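PDB 3FGY: SnoaL-like domain-containing protein from Burkholderia xenovorans LB400, which is of unknown function but has the NTF2-like fold, in which a curved sheet and its helices enclose a pocket that probably accepts a small ligand. Local coordinates for residues V82-F87 against D101-A106; W36-E41 against E119-L124; E6-V11 against F75-E80. All blocks are in the same frame, centred on the assembly; numbering follows the deposited sequence.

From the N terminus, helix 5-20 comes first, and contact 3 closes a loop by bringing its start against the end of strand 65-78. Segment 36-41, at the end of strand 34-38, lies inside that loop but meets its partner only near the C terminus, at 119-124; contacts 2 and 3 therefore cross along the chain. Contact 1, the hairpin of strands 81-92 and 98-110, opens after contact 3 has closed and nests within the loop of contact 2. All three reach one curved sheet: contact 1 ties neighbouring strands within it, contact 2 pairs strands 34-38 and 113-120, and contact 3 lays the first helix on it.

Contact 1. Residues V82-F87 against D101-A106; sequences VLVVGF and DDWVFA
An antiparallel beta hairpin of the curved NTF2-like sheet, strands 81-92 and 98-110, illustrates how a glycine and an aromatic ring can share one cross-strand pair. Val84 faces Phe105, and Gly86 faces Trp103, as hydrogen-bonded pairs; Val84 N to Phe105 O is 2.8 Å and Gly86 N to Trp103 O is 2.9 Å, and each is matched by a return bond. Between them Val85 and Val104 form a non-hydrogen-bonded pair, their side chains side by side with CG2 against CG2. Leu83 CD1 rests on Ala106 CB at 3.8 Å on this same face of the sheet, which turns to the second subunit, whose Tyr120 packs on Val85 and Val104. The other face carries Trp103. Its CG stands between the backbone N and the carbonyl carbon (chi1 50°), which folds the indole back over the neighbouring strand. Gly86 CA lies 3.6 Å from the centroid of the six-membered ring, only 13° off the normal, a CH-pi contact for which a bare alpha carbon leaves room. Val84 CG1 adjoins the rim of the indole at Trp103 CZ3, while Val84 itself is covered by Val11 and Phe15 of helix 5-20. Farther along, Asp101 OD1 accepts a hydrogen bond from Asp122 N. At the Phe87 end, the carboxylate of Asp102 meets the ring edge, its plane turned 49° from that of the ring, with Asp102 OD2 3.4 Å from Phe87 CD1. A water donates to both Asp102 OD1 and Gly86 O, at 2.8 Å from Gly86 O.

Contact 2. Residues W36-E41 against E119-L124; sequences WIIPGE and EYIDTL
Trp36, Ile37 and Pro39, at the end of strand 34-38, meet Glu119, Ile121 and Thr123, at the end of its parallel neighbour 113-120 in the NTF2-like sheet and in the turn that follows. Among the hydrogen bonds, Glu119 N gives a nearly straight one to Ile37 O (3.0 Å, 174° at the hydrogen), the donor standing almost in line with the carbonyl. Trp36 NE1 donates to Glu119 OE2 at 2.8 Å. This bond leaves in the plane of the indole but is more bent, 152°, and reaches the oxygen on its anti side, a little out of the carboxylate plane, which is turned 49° from the ring. Glu119 gets there through a chain extended beyond CG, running alongside Ile38, whose CD1 lies 3.6 Å from Glu119 OE2. The other oxygen, OE1, is modelled in a hydrogen bond to an unidentified molecule, probably from the crystallisation liquor, so close that the details are doubtful.

Apolar contact centres on Pro39. Its CG meets Ile121 CG1 at 3.9 Å, and Thr123 CG2 comes across the proline ring at about a right angle. The same methyl lies 3.5 Å from Gly40 CA, a close fit to a residue without a side chain. Thr123 OG1 meanwhile hydrogen-bonds Asp122 of the second subunit. Beyond the packing, a water accepts from Glu41 N and donates to Thr123 O, the latter at 2.7 Å.

Glu119 is thus a buried acidic group whose OE2 is held by the indole; this is consistent with a ligand site, although no natural ligand is known.

Contact 3. Residues E6-V11 against F75-E80; sequences ENVQIV and FVAQGE
Gly79 O accepts a hydrogen bond of 2.7 Å from a water that in turn takes one from Asn7 ND2, at 3.1 Å. This bridge links the first turn of helix 5-20 to the turn after strand 65-78, and gives a small example of a helix lying on a sheet with an apolar centre and a wet border. The axes of helix segment 6-11 and strand segment 75-78 run at 138° to each other, 9.2 Å apart at the closest. Between them Val8 CG2 touches Ala77 CB at 3.5 Å, the small methyl letting the helix come near. The other branch, Val8 CG1, lies obliquely against the ring of Phe75, 4.2 Å from its CG. One turn on, Val11 CG1 (anti to the backbone N, chi1 171°) reaches the ring edge in its plane, 3.9 Å from Phe75 CE2, the valine and the phenylalanine passing one another head to tail. Val82 and Val84 of the adjacent strand continue this apolar layer under Val11. The chemistry thus implies that valine and phenylalanine contacts seat the helix on the sheet, while a water-mediated bond joins the two segments where the protein meets solvent.

Contact 1. Residues V82-F87 against D101-A106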
ATOM      1  N   VAL A  82      -4.683  11.624   1.069  1.00 14.90           N
ATOM      2  CA  VAL A  82      -5.174  10.872   2.206  1.00 14.64           C
ATOM      3  C   VAL A  82      -4.888   9.408   1.889  1.00 14.14           C
ATOM      4  O   VAL A  82      -5.369   8.879   0.898  1.00 15.46           O
ATOM      5  CB  VAL A  82      -6.701  11.081   2.427  1.00 13.77           C
ATOM      6  CG1 VAL A  82      -7.159  10.342   3.640  1.00 15.72           C
ATOM      7  CG2 VAL A  82      -7.014  12.562   2.595  1.00 14.18           C
ATOM      8  N   LEU A  83      -4.024   8.790   2.683  1.00 15.82           N
ATOM      9  CA  LEU A  83      -3.780   7.374   2.558  1.00 16.12           C
ATOM     10  C   LEU A  83      -4.552   6.676   3.657  1.00 14.22           C
ATOM     11  O   LEU A  83      -4.456   7.039   4.840  1.00 16.37           O
ATOM     12  CB  LEU A  83      -2.289   7.087   2.615  1.00 15.96           C
ATOM     13  CG  LEU A  83      -1.625   7.115   1.239  1.00 17.95           C
ATOM     14  CD1 LEU A  83      -1.769   8.455   0.495  1.00 15.87           C
ATOM     15  CD2 LEU A  83      -0.149   6.655   1.368  1.00 19.05           C
ATOM     16  N   VAL A  84      -5.358   5.698   3.261  1.00 14.88           N
ATOM     17  CA  VAL A  84      -6.200   4.942   4.160  1.00 14.62           C
ATOM     18  C   VAL A  84      -5.579   3.553   4.317  1.00 15.08           C
ATOM     19  O   VAL A  84      -5.390   2.844   3.319  1.00 14.44           O
ATOM     20  CB  VAL A  84      -7.656   4.839   3.641  1.00 16.17           C
ATOM     21  CG1 VAL A  84      -8.527   4.202   4.707  1.00 13.60           C
ATOM     22  CG2 VAL A  84      -8.209   6.243   3.268  1.00 14.78           C
ATOM     23  N   VAL A  85      -5.263   3.177   5.554  1.00 15.17           N
ATOM     24  CA  VAL A  85      -4.551   1.951   5.869  1.00 13.24           C
ATOM     25  C   VAL A  85      -5.490   1.020   6.623  1.00 13.32           C
ATOM     26  O   VAL A  85      -6.040   1.396   7.644  1.00 14.87           O
ATOM     27  CB  VAL A  85      -3.306   2.231   6.745  1.00 14.91           C
ATOM     28  CG1 VAL A  85      -2.501   0.948   6.957  1.00 17.92           C
ATOM     29  CG2 VAL A  85      -2.439   3.330   6.052  1.00 14.90           C
ATOM     30  N   GLY A  86      -5.703  -0.179   6.092  1.00 14.61           N
ATOM     31  CA  GLY A  86      -6.669  -1.062   6.723  1.00 18.24           C
ATOM     32  C   GLY A  86      -6.442  -2.529   6.476  1.00 18.17           C
ATOM     33  O   GLY A  86      -5.429  -2.933   5.910  1.00 15.09           O
ATOM     34  N   PHE A  87      -7.411  -3.309   6.923  1.00 17.84           N
ATOM     35  CA  PHE A  87      -7.325  -4.767   6.876  1.00 18.10           C
ATOM     36  C   PHE A  87      -8.730  -5.290   6.641  1.00 18.96           C
ATOM     37  O   PHE A  87      -9.699  -4.781   7.212  1.00 19.23           O
ATOM     38  CB  PHE A  87      -6.700  -5.309   8.162  1.00 18.69           C
ATOM     39  CG  PHE A  87      -6.727  -6.809   8.273  1.00 21.99           C
ATOM     40  CD1 PHE A  87      -5.741  -7.589   7.699  1.00 21.96           C
ATOM     41  CD2 PHE A  87      -7.747  -7.427   8.958  1.00 22.87           C
ATOM     42  CE1 PHE A  87      -5.786  -8.994   7.809  1.00 19.25           C
ATOM     43  CE2 PHE A  87      -7.804  -8.791   9.061  1.00 23.03           C
ATOM     44  CZ  PHE A  87      -6.823  -9.578   8.490  1.00 19.54           C
ATOM     45  N   ASP A 101      -6.572  -9.473   3.741  1.00 17.36           N
ATOM     46  CA  ASP A 101      -5.883  -8.496   2.876  1.00 20.26           C
ATOM     47  C   ASP A 101      -5.515  -7.322   3.759  1.00 20.12           C
ATOM     48  O   ASP A 101      -6.402  -6.719   4.348  1.00 20.96           O
ATOM     49  CB  ASP A 101      -6.810  -8.016   1.729  1.00 15.38           C
ATOM     50  CG  ASP A 101      -6.069  -7.213   0.628  1.00 21.24           C
ATOM     51  OD1 ASP A 101      -4.858  -7.391   0.475  1.00 19.66           O
ATOM     52  OD2 ASP A 101      -6.717  -6.391  -0.074  1.00 25.36           O
ATOM     53  N   ASP A 102      -4.215  -7.071   3.896  1.00 19.36           N
ATOM     54  CA  ASP A 102      -3.703  -5.781   4.403  1.00 17.12           C
ATOM     55  C   ASP A 102      -3.586  -4.851   3.211  1.00 16.23           C
ATOM     56  O   ASP A 102      -2.944  -5.177   2.202  1.00 18.69           O
ATOM     57  CB  ASP A 102      -2.364  -5.916   5.107  1.00 18.62           C
ATOM     58  CG  ASP A 102      -2.533  -6.371   6.541  1.00 18.22           C
ATOM     59  OD1 ASP A 102      -2.763  -5.530   7.415  1.00 19.18           O
ATOM     60  OD2 ASP A 102      -2.457  -7.586   6.771  1.00 22.29           O
ATOM     61  N   TRP A 103      -4.244  -3.700   3.293  1.00 14.83           N
ATOM     62  CA  TRP A 103      -4.347  -2.808   2.166  1.00 15.94           C
ATOM     63  C   TRP A 103      -4.074  -1.332   2.484  1.00 15.01           C
ATOM     64  O   TRP A 103      -4.252  -0.869   3.619  1.00 15.49           O
ATOM     65  CB  TRP A 103      -5.732  -2.936   1.517  1.00 17.56           C
ATOM     66  CG  TRP A 103      -6.886  -2.833   2.474  1.00 17.58           C
ATOM     67  CD1 TRP A 103      -7.579  -3.864   3.060  1.00 18.33           C
ATOM     68  CD2 TRP A 103      -7.513  -1.616   2.952  1.00 17.67           C
ATOM     69  NE1 TRP A 103      -8.581  -3.367   3.873  1.00 19.81           N
ATOM     70  CE2 TRP A 103      -8.568  -1.997   3.812  1.00 22.17           C
ATOM     71  CE3 TRP A 103      -7.285  -0.257   2.732  1.00 16.47           C
ATOM     72  CZ2 TRP A 103      -9.398  -1.061   4.456  1.00 23.71           C
ATOM     73  CZ3 TRP A 103      -8.136   0.688   3.368  1.00 19.51           C
ATOM     74  CH2 TRP A 103      -9.163   0.272   4.224  1.00 18.18           C
ATOM     75  N   VAL A 104      -3.684  -0.598   1.445  1.00 15.15           N
ATOM     76  CA  VAL A 104      -3.664   0.856   1.477  1.00 15.17           C
ATOM     77  C   VAL A 104      -4.435   1.396   0.273  1.00 14.78           C
ATOM     78  O   VAL A 104      -4.256   0.949  -0.859  1.00 14.97           O
ATOM     79  CB  VAL A 104      -2.216   1.398   1.461  1.00 16.35           C
ATOM     80  CG1 VAL A 104      -2.189   2.951   1.282  1.00 17.58           C
ATOM     81  CG2 VAL A 104      -1.462   0.955   2.733  1.00 15.28           C
ATOM     82  N   PHE A 105      -5.290   2.395   0.529  1.00 15.17           N
ATOM     83  CA  PHE A 105      -5.919   3.165  -0.543  1.00 17.69           C
ATOM     84  C   PHE A 105      -5.263   4.539  -0.518  1.00 18.07           C
ATOM     85  O   PHE A 105      -5.324   5.237   0.488  1.00 19.78           O
ATOM     86  CB  PHE A 105      -7.431   3.324  -0.337  1.00 19.28           C
ATOM     87  CG  PHE A 105      -8.234   2.113  -0.702  1.00 26.83           C
ATOM     88  CD1 PHE A 105      -7.722   0.819  -0.535  1.00 29.81           C
ATOM     89  CD2 PHE A 105      -9.503   2.255  -1.221  1.00 33.25           C
ATOM     90  CE1 PHE A 105      -8.480  -0.305  -0.850  1.00 37.37           C
ATOM     91  CE2 PHE A 105     -10.265   1.130  -1.535  1.00 35.00           C
ATOM     92  CZ  PHE A 105      -9.759  -0.140  -1.341  1.00 38.01           C
ATOM     93  N   ALA A 106      -4.591   4.897  -1.590  1.00 15.85           N
ATOM     94  CA  ALA A 106      -3.900   6.186  -1.700  1.00 16.76           C
ATOM     95  C   ALA A 106      -4.812   7.078  -2.512  1.00 18.28           C
ATOM     96  O   ALA A 106      -5.095   6.809  -3.693  1.00 15.24           O
ATOM     97  CB  ALA A 106      -2.543   6.040  -2.382  1.00 15.52           C
TER
HETATM   98  O   HOH W   1      -2.778  -2.820   6.924  1.00 15.34           O

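Contact 2. Residues W36-E41 against E119-L124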
ATOM      1  N   TRP A  36      -9.964   5.183 -10.434  1.00 14.48           N
ATOM      2  CA  TRP A  36      -9.739   4.224  -9.352  1.00 14.36           C
ATOM      3  C   TRP A  36      -9.001   3.031  -9.926  1.00 14.92           C
ATOM      4  O   TRP A  36      -9.538   2.249 -10.736  1.00 15.43           O
ATOM      5  CB  TRP A  36     -11.084   3.827  -8.740  1.00 15.30           C
ATOM      6  CG  TRP A  36     -11.110   2.943  -7.527  1.00 15.12           C
ATOM      7  CD1 TRP A  36     -10.143   2.059  -7.088  1.00 17.09           C
ATOM      8  CD2 TRP A  36     -12.200   2.821  -6.614  1.00 14.63           C
ATOM      9  NE1 TRP A  36     -10.579   1.414  -5.936  1.00 16.62           N
ATOM     10  CE2 TRP A  36     -11.832   1.851  -5.636  1.00 15.70           C
ATOM     11  CE3 TRP A  36     -13.451   3.432  -6.523  1.00 16.89           C
ATOM     12  CZ2 TRP A  36     -12.672   1.501  -4.604  1.00 15.19           C
ATOM     13  CZ3 TRP A  36     -14.262   3.099  -5.496  1.00 16.80           C
ATOM     14  CH2 TRP A  36     -13.891   2.131  -4.557  1.00 16.33           C
ATOM     15  N   ILE A  37      -7.758   2.890  -9.475  1.00 14.63           N
ATOM     16  CA  ILE A  37      -6.837   1.885  -9.990  1.00 15.83           C
ATOM     17  C   ILE A  37      -6.737   0.712  -9.027  1.00 14.24           C
ATOM     18  O   ILE A  37      -6.437   0.896  -7.836  1.00 15.62           O
ATOM     19  CB  ILE A  37      -5.429   2.497 -10.226  1.00 18.11           C
ATOM     20  CG1 ILE A  37      -5.478   3.705 -11.193  1.00 21.28           C
ATOM     21  CG2 ILE A  37      -4.450   1.430 -10.691  1.00 16.46           C
ATOM     22  CD1 ILE A  37      -4.142   4.426 -11.347  1.00 21.48           C
ATOM     23  N   ILE A  38      -6.965  -0.491  -9.537  1.00 13.27           N
ATOM     24  CA  ILE A  38      -6.939  -1.711  -8.766  1.00 14.95           C
ATOM     25  C   ILE A  38      -5.946  -2.656  -9.443  1.00 14.43           C
ATOM     26  O   ILE A  38      -6.122  -3.017 -10.599  1.00 16.44           O
ATOM     27  CB  ILE A  38      -8.348  -2.334  -8.678  1.00 14.10           C
ATOM     28  CG1 ILE A  38      -9.329  -1.329  -8.042  1.00 16.57           C
ATOM     29  CG2 ILE A  38      -8.275  -3.656  -7.884  1.00 14.93           C
ATOM     30  CD1 ILE A  38     -10.717  -1.939  -7.800  1.00 17.30           C
ATOM     31  N   PRO A  39      -4.870  -3.033  -8.722  1.00 14.51           N
ATOM     32  CA  PRO A  39      -3.864  -3.882  -9.344  1.00 17.15           C
ATOM     33  C   PRO A  39      -4.230  -5.366  -9.324  1.00 16.12           C
ATOM     34  O   PRO A  39      -5.245  -5.768  -8.714  1.00 15.25           O
ATOM     35  CB  PRO A  39      -2.632  -3.647  -8.465  1.00 16.43           C
ATOM     36  CG  PRO A  39      -3.171  -3.492  -7.108  1.00 17.19           C
ATOM     37  CD  PRO A  39      -4.518  -2.748  -7.312  1.00 16.66           C
ATOM     38  N   GLY A  40      -3.380  -6.165  -9.970  1.00 15.58           N
ATOM     39  CA  GLY A  40      -3.460  -7.613  -9.941  1.00 15.45           C
ATOM     40  C   GLY A  40      -4.218  -8.240 -11.112  1.00 16.16           C
ATOM     41  O   GLY A  40      -4.433  -7.602 -12.147  1.00 16.84           O
ATOM     42  N   GLU A  41      -4.620  -9.500 -10.914  1.00 15.94           N
ATOM     43  CA  GLU A  41      -5.368 -10.291 -11.914  1.00 18.90           C
ATOM     44  C   GLU A  41      -6.496 -10.989 -11.198  1.00 18.48           C
ATOM     45  O   GLU A  41      -6.319 -12.053 -10.568  1.00 18.69           O
ATOM     46  CB  GLU A  41      -4.447 -11.295 -12.589  1.00 17.44           C
ATOM     47  CG  GLU A  41      -3.254 -10.644 -13.263  1.00 21.16           C
ATOM     48  CD  GLU A  41      -2.357 -11.633 -13.942  1.00 29.42           C
ATOM     49  OE1 GLU A  41      -2.667 -12.853 -13.965  1.00 30.49           O
ATOM     50  OE2 GLU A  41      -1.324 -11.163 -14.458  1.00 40.33           O
ATOM     51  N   GLU A 119      -5.258   1.448  -5.185  1.00 14.71           N
ATOM     52  CA  GLU A 119      -5.152   0.436  -4.159  1.00 14.96           C
ATOM     53  C   GLU A 119      -3.808  -0.312  -4.210  1.00 14.04           C
ATOM     54  O   GLU A 119      -3.289  -0.641  -5.283  1.00 14.38           O
ATOM     55  CB  GLU A 119      -6.264  -0.608  -4.291  1.00 16.58           C
ATOM     56  CG  GLU A 119      -7.662  -0.072  -4.373  1.00 18.15           C
ATOM     57  CD  GLU A 119      -8.719  -1.178  -4.256  1.00 17.62           C
ATOM     58  OE1 GLU A 119      -8.348  -2.361  -3.957  1.00 26.72           O
ATOM     59  OE2 GLU A 119      -9.907  -0.868  -4.465  1.00 16.54           O
ATOM     60  N   TYR A 120      -3.330  -0.639  -3.013  1.00 14.66           N
ATOM     61  CA  TYR A 120      -2.171  -1.479  -2.804  1.00 15.19           C
ATOM     62  C   TYR A 120      -2.685  -2.637  -1.928  1.00 14.11           C
ATOM     63  O   TYR A 120      -3.064  -2.431  -0.790  1.00 13.95           O
ATOM     64  CB  TYR A 120      -1.049  -0.714  -2.134  1.00 14.17           C
ATOM     65  CG  TYR A 120      -0.567   0.487  -2.930  1.00 13.44           C
ATOM     66  CD1 TYR A 120      -1.289   1.683  -2.910  1.00 16.82           C
ATOM     67  CD2 TYR A 120       0.615   0.462  -3.672  1.00 14.57           C
ATOM     68  CE1 TYR A 120      -0.846   2.805  -3.609  1.00 15.37           C
ATOM     69  CE2 TYR A 120       1.051   1.581  -4.369  1.00 15.43           C
ATOM     70  CZ  TYR A 120       0.331   2.744  -4.356  1.00 13.88           C
ATOM     71  OH  TYR A 120       0.758   3.890  -5.028  1.00 15.71           O
ATOM     72  N   ILE A 121      -2.699  -3.839  -2.507  1.00 14.92           N
ATOM     73  CA  ILE A 121      -3.364  -4.992  -1.938  1.00 14.82           C
ATOM     74  C   ILE A 121      -2.517  -6.255  -2.140  1.00 15.06           C
ATOM     75  O   ILE A 121      -1.501  -6.239  -2.838  1.00 14.36           O
ATOM     76  CB  ILE A 121      -4.775  -5.175  -2.576  1.00 16.44           C
ATOM     77  CG1 ILE A 121      -4.645  -5.483  -4.068  1.00 19.26           C
ATOM     78  CG2 ILE A 121      -5.672  -3.931  -2.272  1.00 16.84           C
ATOM     79  CD1 ILE A 121      -5.973  -5.630  -4.743  1.00 20.13           C
ATOM     80  N   ASP A 122      -2.928  -7.350  -1.507  1.00 14.36           N
ATOM     81  CA  ASP A 122      -2.272  -8.647  -1.696  1.00 14.26           C
ATOM     82  C   ASP A 122      -2.785  -9.283  -2.980  1.00 12.55           C
ATOM     83  O   ASP A 122      -3.700 -10.104  -2.978  1.00 14.80           O
ATOM     84  CB  ASP A 122      -2.525  -9.557  -0.486  1.00 14.52           C
ATOM     85  CG  ASP A 122      -1.566 -10.731  -0.411  1.00 17.08           C
ATOM     86  OD1 ASP A 122      -0.994 -11.132  -1.456  1.00 16.02           O
ATOM     87  OD2 ASP A 122      -1.404 -11.265   0.724  1.00 17.61           O
ATOM     88  N   THR A 123      -2.184  -8.863  -4.098  1.00 13.01           N
ATOM     89  CA  THR A 123      -2.655  -9.318  -5.412  1.00 12.80           C
ATOM     90  C   THR A 123      -2.520 -10.847  -5.614  1.00 13.15           C
ATOM     91  O   THR A 123      -3.333 -11.476  -6.289  1.00 14.83           O
ATOM     92  CB  THR A 123      -1.949  -8.530  -6.545  1.00 13.58           C
ATOM     93  OG1 THR A 123      -0.540  -8.581  -6.365  1.00 15.05           O
ATOM     94  CG2 THR A 123      -2.375  -7.075  -6.631  1.00 14.65           C
ATOM     95  N   LEU A 124      -1.466 -11.447  -5.080  1.00 14.27           N
ATOM     96  CA  LEU A 124      -1.325 -12.914  -5.138  1.00 15.51           C
ATOM     97  C   LEU A 124      -2.492 -13.603  -4.439  1.00 14.30           C
ATOM     98  O   LEU A 124      -3.089 -14.515  -4.961  1.00 13.65           O
ATOM     99  CB  LEU A 124       0.001 -13.330  -4.500  1.00 14.65           C
ATOM    100  CG  LEU A 124       0.267 -14.837  -4.481  1.00 13.82           C
ATOM    101  CD1 LEU A 124       0.172 -15.467  -5.893  1.00 15.22           C
ATOM    102  CD2 LEU A 124       1.586 -15.159  -3.834  1.00 14.73           C
TER
HETATM  103  O   HOH W   2      -4.796 -10.139  -8.128  1.00 14.59           O

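Contact 3. Residues E6-V11 against F75-E80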
ATOM      1  N   GLU A   6     -10.540  18.632   6.333  1.00 20.75           N
ATOM      2  CA  GLU A   6     -11.630  18.654   5.374  1.00 22.80           C
ATOM      3  C   GLU A   6     -11.475  17.496   4.405  1.00 20.96           C
ATOM      4  O   GLU A   6     -12.451  16.796   4.117  1.00 20.93           O
ATOM      5  CB  GLU A   6     -11.683  19.990   4.609  1.00 21.94           C
ATOM      6  CG  GLU A   6     -11.751  21.268   5.493  1.00 31.02           C
ATOM      7  CD  GLU A   6     -10.361  21.855   5.839  1.00 39.97           C
ATOM      8  OE1 GLU A   6      -9.544  21.178   6.532  1.00 32.02           O
ATOM      9  OE2 GLU A   6     -10.100  23.010   5.426  1.00 43.21           O
ATOM     10  N   ASN A   7     -10.256  17.277   3.920  1.00 18.89           N
ATOM     11  CA  ASN A   7     -10.018  16.153   2.998  1.00 17.40           C
ATOM     12  C   ASN A   7     -10.302  14.804   3.636  1.00 17.60           C
ATOM     13  O   ASN A   7     -10.874  13.916   3.001  1.00 17.46           O
ATOM     14  CB  ASN A   7      -8.585  16.160   2.462  1.00 16.98           C
ATOM     15  CG  ASN A   7      -8.345  17.285   1.510  1.00 17.22           C
ATOM     16  OD1 ASN A   7      -9.287  17.971   1.126  1.00 20.70           O
ATOM     17  ND2 ASN A   7      -7.090  17.488   1.111  1.00 19.19           N
ATOM     18  N   VAL A   8      -9.915  14.651   4.900  1.00 18.78           N
ATOM     19  CA  VAL A   8     -10.163  13.395   5.608  1.00 19.23           C
ATOM     20  C   VAL A   8     -11.683  13.175   5.766  1.00 19.15           C
ATOM     21  O   VAL A   8     -12.168  12.051   5.596  1.00 20.22           O
ATOM     22  CB  VAL A   8      -9.454  13.339   6.975  1.00 18.02           C
ATOM     23  CG1 VAL A   8      -9.990  12.179   7.809  1.00 21.57           C
ATOM     24  CG2 VAL A   8      -7.947  13.239   6.792  1.00 19.17           C
ATOM     25  N   GLN A   9     -12.427  14.233   6.071  1.00 16.74           N
ATOM     26  CA  GLN A   9     -13.871  14.092   6.193  1.00 19.49           C
ATOM     27  C   GLN A   9     -14.518  13.706   4.856  1.00 18.62           C
ATOM     28  O   GLN A   9     -15.421  12.881   4.834  1.00 20.12           O
ATOM     29  CB  GLN A   9     -14.512  15.361   6.732  1.00 17.35           C
ATOM     30  CG  GLN A   9     -15.985  15.195   7.059  1.00 21.91           C
ATOM     31  CD  GLN A   9     -16.214  14.094   8.079  1.00 27.58           C
ATOM     32  OE1 GLN A   9     -15.778  14.201   9.229  1.00 32.44           O
ATOM     33  NE2 GLN A   9     -16.874  13.015   7.659  1.00 30.14           N
ATOM     34  N   ILE A  10     -14.040  14.284   3.757  1.00 18.99           N
ATOM     35  CA  ILE A  10     -14.508  13.904   2.401  1.00 21.53           C
ATOM     36  C   ILE A  10     -14.254  12.438   2.101  1.00 23.12           C
ATOM     37  O   ILE A  10     -15.116  11.740   1.567  1.00 23.57           O
ATOM     38  CB  ILE A  10     -13.823  14.746   1.309  1.00 21.34           C
ATOM     39  CG1 ILE A  10     -14.323  16.189   1.370  1.00 23.60           C
ATOM     40  CG2 ILE A  10     -14.088  14.169  -0.072  1.00 17.35           C
ATOM     41  CD1 ILE A  10     -13.415  17.172   0.672  1.00 25.09           C
ATOM     42  N   VAL A  11     -13.061  11.961   2.445  1.00 21.26           N
ATOM     43  CA  VAL A  11     -12.742  10.565   2.234  1.00 21.44           C
ATOM     44  C   VAL A  11     -13.638   9.690   3.118  1.00 25.66           C
ATOM     45  O   VAL A  11     -14.186   8.695   2.653  1.00 27.80           O
ATOM     46  CB  VAL A  11     -11.246  10.288   2.448  1.00 21.08           C
ATOM     47  CG1 VAL A  11     -10.976   8.799   2.439  1.00 20.73           C
ATOM     48  CG2 VAL A  11     -10.428  11.002   1.368  1.00 16.14           C
ATOM     49  N   PHE A  75      -6.226   6.848   8.916  1.00 14.14           N
ATOM     50  CA  PHE A  75      -6.091   7.893   7.900  1.00 13.67           C
ATOM     51  C   PHE A  75      -4.784   8.635   8.146  1.00 15.71           C
ATOM     52  O   PHE A  75      -4.552   9.134   9.263  1.00 21.43           O
ATOM     53  CB  PHE A  75      -7.283   8.858   7.941  1.00 15.03           C
ATOM     54  CG  PHE A  75      -8.569   8.208   7.613  1.00 15.68           C
ATOM     55  CD1 PHE A  75      -9.264   7.498   8.587  1.00 22.65           C
ATOM     56  CD2 PHE A  75      -9.071   8.227   6.326  1.00 16.68           C
ATOM     57  CE1 PHE A  75     -10.435   6.857   8.293  1.00 23.36           C
ATOM     58  CE2 PHE A  75     -10.246   7.582   6.036  1.00 20.88           C
ATOM     59  CZ  PHE A  75     -10.926   6.898   7.008  1.00 20.77           C
ATOM     60  N   VAL A  76      -3.952   8.710   7.114  1.00 16.55           N
ATOM     61  CA  VAL A  76      -2.727   9.480   7.145  1.00 15.78           C
ATOM     62  C   VAL A  76      -2.814  10.493   6.011  1.00 16.55           C
ATOM     63  O   VAL A  76      -2.850  10.093   4.843  1.00 16.57           O
ATOM     64  CB  VAL A  76      -1.491   8.600   6.974  1.00 17.91           C
ATOM     65  CG1 VAL A  76      -0.215   9.466   7.087  1.00 19.24           C
ATOM     66  CG2 VAL A  76      -1.497   7.470   8.016  1.00 18.25           C
ATOM     67  N   ALA A  77      -2.841  11.782   6.371  1.00 17.05           N
ATOM     68  CA  ALA A  77      -3.177  12.863   5.455  1.00 14.46           C
ATOM     69  C   ALA A  77      -2.077  13.938   5.453  1.00 15.30           C
ATOM     70  O   ALA A  77      -1.613  14.376   6.507  1.00 17.72           O
ATOM     71  CB  ALA A  77      -4.553  13.504   5.845  1.00 15.99           C
ATOM     72  N   GLN A  78      -1.694  14.371   4.260  1.00 15.43           N
ATOM     73  CA  GLN A  78      -0.756  15.466   4.087  1.00 15.82           C
ATOM     74  C   GLN A  78      -1.025  16.076   2.714  1.00 15.56           C
ATOM     75  O   GLN A  78      -1.240  15.350   1.725  1.00 16.51           O
ATOM     76  CB  GLN A  78       0.691  14.966   4.222  1.00 18.63           C
ATOM     77  CG  GLN A  78       1.702  16.091   4.304  1.00 18.09           C
ATOM     78  CD  GLN A  78       3.113  15.606   4.587  1.00 20.01           C
ATOM     79  OE1 GLN A  78       3.493  14.504   4.220  1.00 15.51           O
ATOM     80  NE2 GLN A  78       3.917  16.474   5.216  1.00 20.72           N
ATOM     81  N   GLY A  79      -1.097  17.399   2.666  1.00 16.64           N
ATOM     82  CA  GLY A  79      -1.342  18.077   1.417  1.00 16.60           C
ATOM     83  C   GLY A  79      -2.693  17.670   0.864  1.00 16.47           C
ATOM     84  O   GLY A  79      -3.687  17.681   1.584  1.00 18.12           O
ATOM     85  N   GLU A  80      -2.708  17.276  -0.404  1.00 17.16           N
ATOM     86  CA  GLU A  80      -3.943  16.863  -1.070  0.50 19.31           C
ATOM     87  C   GLU A  80      -4.153  15.350  -0.970  1.00 18.22           C
ATOM     88  O   GLU A  80      -5.065  14.803  -1.580  1.00 18.95           O
ATOM     89  CB  GLU A  80      -3.954  17.321  -2.538  0.50 20.61           C
ATOM     90  CG  GLU A  80      -3.043  16.553  -3.492  0.50 21.46           C
ATOM     91  CD  GLU A  80      -3.009  17.150  -4.898  0.50 21.89           C
ATOM     92  OE1 GLU A  80      -3.705  18.154  -5.149  0.50 27.73           O
ATOM     93  OE2 GLU A  80      -2.271  16.613  -5.745  0.50 28.75           O
TER
HETATM   94  O   HOH W   3      -5.162  15.710   2.755  1.00 22.48           O